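Side-chain contacts in sensor protein CzcS (Pseudomonas aeruginosa, PDB 5GPO), which is a zinc-responsive histidine kinase of a two-component system, represented here by its zinc-binding sensor domain: residues Glu11-Gln14 and Leu15-Glu18; Ala40-Asp43 and Gln44-Ala47; Ala80-Ala83 and Arg84-Asp88. All coordinates share one frame; numbering follows the deposited sequence.

All three contacts are one-turn overlaps within a helix, each partly buried, but they lie in different parts of a PAS-like sensor domain. Contact 1, on helix 7-25, and contact 2, on helix 34-47, sit on successive helices with centres about 14 Å apart, and both touch the second subunit. Contact 3 closes helix 75-86 across the chain's centre from them, about 30 Å (centre to centre) from contact 2, and rests on the sheet of its own chain. Their chemistry differs accordingly: contact 1 has a leucine face and a lysine looped back to a water, contact 2 bears one ligand of a zinc site built by both subunits, and contact 3 is the most exposed, ending in a Schellman motif.

Contact 1 (Glu11-Gln14 and Leu15-Glu18); sequences ENLQ and LKLE
Lys16 lays its aliphatic chain back over the preceding turn, with CG resting 3.8 Å from Asn12 O and CD reaching to 4.3 Å from Leu13 CD1. This is an i/i+3 and i/i+4 overlap inside helix 7-25, the long N-terminal helix of the sensor domain. The lysine is extended until its last bend (chi4 56°), which turns NZ back toward the N-terminal end of the helix. There a water bridges it to the backbone: the water donates to Asn12 O at 2.8 Å and takes a weak bond from Lys16 NZ. Asn12 O thus carries both that water and the helical bond from Lys16 N, a long one at 3.3 Å.

Leu13 and Leu17 stand one turn apart on the buried face, joined through the backbone by Leu17 N to Leu13 O, the straightest of the four helical bonds at 166°. Across this face the second subunit packs its Leu106 against Leu13 and its Met112 against Leu17, while its Leu124 meets Lys16 and its Phe94 meets Gln14, so the helix serves as a dimer surface. Gln14 keeps an extended chain, whereas Glu18 bends at chi2 (-50°) and sends its carboxylate into a long, weak ion pair with Arg21. At the foot of that bend, Glu18 CG touches Gln14 O at 3.3 Å, beside the 3.0 Å bond from Glu18 N to the same oxygen.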
loop_
_atom_site.group_PDB
_atom_site.type_symbol
_atom_site.label_atom_id
_atom_site.label_comp_id
_atom_site.label_asym_id
_atom_site.label_seq_id
_atom_site.Cartn_x
_atom_site.Cartn_y
_atom_site.Cartn_z
ATOM N N GLU B 11 3.522 -11.398 -13.775
ATOM C CA GLU B 11 4.848 -11.360 -13.159
ATOM C C GLU B 11 4.918 -10.324 -12.039
ATOM O O GLU B 11 5.464 -10.596 -10.964
ATOM C CB GLU B 11 5.899 -11.074 -14.236
ATOM C CG GLU B 11 7.170 -10.418 -13.734
ATOM C CD GLU B 11 8.165 -10.136 -14.857
ATOM O OE1 GLU B 11 8.157 -10.879 -15.865
ATOM O OE2 GLU B 11 8.950 -9.167 -14.731
ATOM N N ASN B 12 4.357 -9.136 -12.264
ATOM C CA ASN B 12 4.400 -8.105 -11.233
ATOM C C ASN B 12 3.624 -8.528 -9.989
ATOM O O ASN B 12 4.088 -8.316 -8.862
ATOM C CB ASN B 12 3.865 -6.780 -11.777
ATOM C CG ASN B 12 4.832 -6.099 -12.739
ATOM O OD1 ASN B 12 6.047 -6.314 -12.690
ATOM N ND2 ASN B 12 4.292 -5.250 -13.613
ATOM N N LEU B 13 2.441 -9.130 -10.159
ATOM C CA LEU B 13 1.693 -9.539 -8.975
ATOM C C LEU B 13 2.360 -10.726 -8.284
ATOM O O LEU B 13 2.329 -10.816 -7.050
ATOM C CB LEU B 13 0.236 -9.846 -9.335
ATOM C CG LEU B 13 -0.757 -9.731 -8.176
ATOM C CD1 LEU B 13 -0.763 -8.339 -7.617
ATOM C CD2 LEU B 13 -2.159 -10.142 -8.635
ATOM N N GLN B 14 3.031 -11.599 -9.039
ATOM C CA GLN B 14 3.715 -12.718 -8.402
ATOM C C GLN B 14 4.895 -12.224 -7.574
ATOM O O GLN B 14 5.176 -12.753 -6.491
ATOM C CB GLN B 14 4.160 -13.739 -9.456
ATOM C CG GLN B 14 4.811 -14.988 -8.856
ATOM C CD GLN B 14 4.917 -16.123 -9.853
ATOM O OE1 GLN B 14 4.543 -15.973 -11.019
ATOM N NE2 GLN B 14 5.440 -17.265 -9.404
ATOM N N LEU B 15 5.590 -11.192 -8.055
ATOM C CA LEU B 15 6.662 -10.607 -7.262
ATOM C C LEU B 15 6.153 -10.097 -5.919
ATOM O O LEU B 15 6.836 -10.259 -4.897
ATOM C CB LEU B 15 7.344 -9.478 -8.042
ATOM C CG LEU B 15 8.618 -8.979 -7.363
ATOM C CD1 LEU B 15 9.663 -10.095 -7.320
ATOM C CD2 LEU B 15 9.162 -7.742 -8.092
ATOM N N LYS B 16 4.959 -9.473 -5.898
ATOM C CA LYS B 16 4.423 -8.953 -4.639
ATOM C C LYS B 16 4.065 -10.084 -3.689
ATOM O O LYS B 16 4.326 -10.001 -2.481
ATOM C CB LYS B 16 3.186 -8.080 -4.882
ATOM C CG LYS B 16 3.445 -6.717 -5.495
ATOM C CD LYS B 16 2.159 -5.883 -5.539
ATOM C CE LYS B 16 2.463 -4.464 -5.960
ATOM N NZ LYS B 16 3.167 -4.407 -7.278
ATOM N N LEU B 17 3.445 -11.142 -4.217
ATOM C CA LEU B 17 3.123 -12.300 -3.394
ATOM C C LEU B 17 4.383 -12.904 -2.787
ATOM O O LEU B 17 4.380 -13.343 -1.635
ATOM C CB LEU B 17 2.384 -13.350 -4.222
ATOM C CG LEU B 17 1.899 -14.550 -3.407
ATOM C CD1 LEU B 17 0.840 -14.079 -2.434
ATOM C CD2 LEU B 17 1.319 -15.623 -4.353
ATOM N N GLU B 18 5.471 -12.929 -3.548
ATOM C CA GLU B 18 6.705 -13.494 -3.016
ATOM C C GLU B 18 7.319 -12.583 -1.969
ATOM O O GLU B 18 7.957 -13.063 -1.021
ATOM C CB GLU B 18 7.681 -13.783 -4.163
ATOM C CG GLU B 18 7.184 -14.934 -5.049
ATOM C CD GLU B 18 6.781 -16.192 -4.245
ATOM O OE1 GLU B 18 5.746 -16.828 -4.565
ATOM O OE2 GLU B 18 7.501 -16.542 -3.283
HETATM O O HOH W 1 5.723 -6.123 -8.260
#

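Contact 2 (Ala40-Asp43 and Gln44-Ala47); sequences ALQD and QLVA. With ZN (zinc ion), chain F.
Gln44 sets CB against Ala40 O at 3.5 Å, one turn back on helix 34-47, the zinc-bearing alpha-helix of this PAS-like domain. Its CG lies anti to the backbone N (chi1 -178°) and the chain bends at the next bond; the amide end leads away from the turn, where NE2 bonds to Gln19 O of helix 7-25 and to a sulfate.

Leu45 follows on the buried side. Leu45 N donates to Leu41 O at 2.9 Å, while CD2 passes 4.1 Å from Gln42 OE1, the two side chains meeting at a slant. That amide oxygen is buried with no polar partner in the model, although Gln42 NE2 on the same group bonds to Asp43 OD1 of the second subunit. Val46 comes next and presses CG2 onto Gln42 O at 3.2 Å; the helical bond from Val46 N to this oxygen is weak. Val46 of the second subunit packs on Leu45, and Gln42 of that subunit on Val46, so the turn forms part of the dimer interface.

Ala47 finishes the turn with CB at 3.8 Å from Asp43 O, which also accepts from Ala47 N. The aspartate points its carboxylate the other way, to a zinc ion it shares with His39 of its own chain and His39 of the second subunit. Asp43 OD1 is bonded to Gln42 NE2 of that subunit, leaving OD2 to bind the zinc at 2.1 Å, with OD1 3.0 Å from the metal.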
loop_
_atom_site.group_PDB
_atom_site.type_symbol
_atom_site.label_atom_id
_atom_site.label_comp_id
_atom_site.label_asym_id
_atom_site.label_seq_id
_atom_site.Cartn_x
_atom_site.Cartn_y
_atom_site.Cartn_z
ATOM N N ALA B 40 2.927 -7.455 10.608
ATOM C CA ALA B 40 4.024 -7.561 9.650
ATOM C C ALA B 40 3.508 -7.574 8.213
ATOM O O ALA B 40 4.090 -6.935 7.328
ATOM C CB ALA B 40 4.845 -8.821 9.933
ATOM N N LEU B 41 2.425 -8.307 7.957
ATOM C CA LEU B 41 1.875 -8.351 6.604
ATOM C C LEU B 41 1.356 -6.986 6.174
ATOM O O LEU B 41 1.554 -6.566 5.024
ATOM C CB LEU B 41 0.756 -9.383 6.536
ATOM C CG LEU B 41 1.257 -10.802 6.719
ATOM C CD1 LEU B 41 0.078 -11.774 6.777
ATOM C CD2 LEU B 41 2.184 -11.110 5.568
ATOM N N GLN B 42 0.697 -6.275 7.086
ATOM C CA GLN B 42 0.176 -4.960 6.733
ATOM C C GLN B 42 1.308 -3.985 6.433
ATOM O O GLN B 42 1.215 -3.185 5.493
ATOM C CB GLN B 42 -0.729 -4.443 7.851
ATOM C CG GLN B 42 -1.319 -3.034 7.629
ATOM C CD GLN B 42 -2.380 -2.968 6.527
ATOM O OE1 GLN B 42 -2.237 -3.574 5.464
ATOM N NE2 GLN B 42 -3.449 -2.233 6.787
ATOM N N ASP B 43 2.400 -4.052 7.197
ATOM C CA ASP B 43 3.527 -3.170 6.909
ATOM C C ASP B 43 4.150 -3.507 5.563
ATOM O O ASP B 43 4.564 -2.606 4.823
ATOM C CB ASP B 43 4.569 -3.239 8.029
ATOM C CG ASP B 43 4.197 -2.383 9.224
ATOM O OD1 ASP B 43 3.024 -1.957 9.326
ATOM O OD2 ASP B 43 5.081 -2.133 10.069
ATOM N N GLN B 44 4.196 -4.792 5.210
ATOM C CA GLN B 44 4.818 -5.186 3.955
ATOM C C GLN B 44 3.941 -4.849 2.749
ATOM O O GLN B 44 4.471 -4.575 1.665
ATOM C CB GLN B 44 5.141 -6.681 3.963
ATOM C CG GLN B 44 5.846 -7.167 2.692
ATOM C CD GLN B 44 7.327 -6.794 2.637
ATOM O OE1 GLN B 44 7.725 -5.684 3.003
ATOM N NE2 GLN B 44 8.149 -7.726 2.172
ATOM N N LEU B 45 2.610 -4.880 2.905
ATOM C CA LEU B 45 1.743 -4.503 1.791
ATOM C C LEU B 45 2.012 -3.061 1.357
ATOM O O LEU B 45 2.078 -2.765 0.158
ATOM C CB LEU B 45 0.280 -4.703 2.177
ATOM C CG LEU B 45 -0.737 -4.593 1.036
ATOM C CD1 LEU B 45 -0.410 -5.563 -0.072
ATOM C CD2 LEU B 45 -2.162 -4.787 1.520
ATOM N N VAL B 46 2.203 -2.166 2.325
ATOM C CA VAL B 46 2.508 -0.763 2.044
ATOM C C VAL B 46 3.864 -0.628 1.373
ATOM O O VAL B 46 4.061 0.219 0.491
ATOM C CB VAL B 46 2.451 0.031 3.359
ATOM C CG1 VAL B 46 2.639 1.525 3.105
ATOM C CG2 VAL B 46 1.143 -0.289 4.078
ATOM N N ALA B 47 4.815 -1.473 1.763
ATOM C CA ALA B 47 6.183 -1.327 1.289
ATOM C C ALA B 47 6.321 -1.591 -0.202
ATOM O O ALA B 47 7.338 -1.219 -0.789
ATOM C CB ALA B 47 7.108 -2.251 2.083
HETATM ZN ZN ZN F . 4.422 -1.450 11.959
#

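Contact 3 (Ala80-Ala83 and Arg84-Asp88); sequences ALLA and RLQAD
Four i+4 to i backbone bonds, from Arg84, Leu85, Gln86 and Ala87 back to Ala80, Leu81, Leu82 and Ala83, tie the two segments into the last turns of helix 75-86, the final one being the most bent, at 136° on the N-H. Leu82 and Gln86 form the main side-chain pair. The glutamine places CG anti to its own carbonyl carbon (chi1 -64°) and then runs straight, which carries its amide over the CG-CD1 branch of the leucine: Leu82 CD1 lies 3.7 Å from Gln86 NE2 and Leu82 CG 3.9 Å from Gln86 CD. Nearer the backbone, Gln86 CG sits 3.2 Å from Leu82 O. The leucine branch thus lies over the flat face of the amide, not at its edge, on the outer side of the helix.

In this PAS-like domain the helix lies against the antiparallel sheet. Leu81 and Leu85 make up its buried face: Leu81 meets Val93 and Leu123 of strands 93-98 and 119-127, and Leu85 meets Gln121 and Leu123. Between the two leucines the contact is branch to backbone, Leu85 CG standing 3.6 Å from Leu81 O. Arg84 leans its CG on Ala80 O at 3.5 Å, and its bend at chi3 (66°) turns the guanidinium toward strand 93-98, where NH1 makes a weak bond to Phe94 O.

The helix closes in a Schellman motif. Ala87 is the first residue to leave helical angles, and Asp88, with positive phi, is the C-prime residue; Ala89 N reaches back to Arg84 O, and Asp88 N bonds to Leu85 O at 3.0 Å.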
loop_
_atom_site.group_PDB
_atom_site.type_symbol
_atom_site.label_atom_id
_atom_site.label_comp_id
_atom_site.label_asym_id
_atom_site.label_seq_id
_atom_site.Cartn_x
_atom_site.Cartn_y
_atom_site.Cartn_z
ATOM N N ALA B 80 13.519 18.646 -4.628
ATOM C CA ALA B 80 13.052 19.672 -5.561
ATOM C C ALA B 80 11.611 20.082 -5.263
ATOM O O ALA B 80 11.276 21.275 -5.318
ATOM C CB ALA B 80 13.185 19.175 -7.001
ATOM N N LEU B 81 10.748 19.108 -4.947
ATOM C CA LEU B 81 9.357 19.412 -4.618
ATOM C C LEU B 81 9.255 20.203 -3.320
ATOM O O LEU B 81 8.499 21.177 -3.239
ATOM C CB LEU B 81 8.553 18.114 -4.510
ATOM C CG LEU B 81 7.087 18.277 -4.123
ATOM C CD1 LEU B 81 6.396 19.214 -5.079
ATOM C CD2 LEU B 81 6.411 16.912 -4.130
ATOM N N LEU B 82 10.004 19.792 -2.290
ATOM C CA LEU B 82 9.996 20.517 -1.028
ATOM C C LEU B 82 10.475 21.948 -1.219
ATOM O O LEU B 82 9.981 22.866 -0.554
ATOM C CB LEU B 82 10.884 19.806 -0.002
ATOM C CG LEU B 82 11.140 20.589 1.290
ATOM C CD1 LEU B 82 9.805 20.831 2.001
ATOM C CD2 LEU B 82 12.102 19.828 2.198
ATOM N N ALA B 83 11.413 22.155 -2.143
ATOM C CA ALA B 83 11.908 23.502 -2.398
ATOM C C ALA B 83 10.841 24.351 -3.075
ATOM O O ALA B 83 10.720 25.549 -2.796
ATOM C CB ALA B 83 13.178 23.444 -3.244
ATOM N N ARG B 84 10.041 23.748 -3.956
ATOM C CA ARG B 84 8.968 24.519 -4.574
ATOM C C ARG B 84 7.909 24.907 -3.550
ATOM O O ARG B 84 7.371 26.018 -3.603
ATOM C CB ARG B 84 8.366 23.740 -5.740
ATOM C CG ARG B 84 9.300 23.712 -6.930
ATOM C CD ARG B 84 8.810 22.779 -8.015
ATOM N NE ARG B 84 7.567 23.239 -8.626
ATOM C CZ ARG B 84 6.869 22.520 -9.501
ATOM N NH1 ARG B 84 7.296 21.313 -9.845
ATOM N NH2 ARG B 84 5.742 22.998 -10.016
ATOM N N LEU B 85 7.618 24.020 -2.592
ATOM C CA LEU B 85 6.656 24.345 -1.537
ATOM C C LEU B 85 7.161 25.500 -0.679
ATOM O O LEU B 85 6.417 26.437 -0.366
ATOM C CB LEU B 85 6.398 23.113 -0.668
ATOM C CG LEU B 85 5.598 21.953 -1.256
ATOM C CD1 LEU B 85 5.580 20.777 -0.278
ATOM C CD2 LEU B 85 4.178 22.385 -1.590
ATOM N N GLN B 86 8.437 25.449 -0.293
ATOM C CA GLN B 86 9.001 26.473 0.577
ATOM C C GLN B 86 9.206 27.803 -0.140
ATOM O O GLN B 86 9.368 28.831 0.530
ATOM C CB GLN B 86 10.308 25.953 1.178
ATOM C CG GLN B 86 10.068 24.746 2.088
ATOM C CD GLN B 86 11.330 24.214 2.750
ATOM O OE1 GLN B 86 12.425 24.292 2.192
ATOM N NE2 GLN B 86 11.177 23.672 3.955
ATOM N N ALA B 87 9.189 27.816 -1.477
ATOM C CA ALA B 87 9.175 29.056 -2.244
ATOM C C ALA B 87 7.755 29.518 -2.594
ATOM O O ALA B 87 7.569 30.253 -3.576
ATOM C CB ALA B 87 10.014 28.903 -3.515
ATOM N N ASP B 88 6.758 29.092 -1.814
ATOM C CA ASP B 88 5.365 29.531 -1.961
ATOM C C ASP B 88 4.825 29.348 -3.381
ATOM O O ASP B 88 4.009 30.146 -3.848
ATOM C CB ASP B 88 5.200 30.985 -1.513
ATOM C CG ASP B 88 5.373 31.153 -0.017
ATOM O OD1 ASP B 88 4.916 30.268 0.739
ATOM O OD2 ASP B 88 5.971 32.170 0.404
#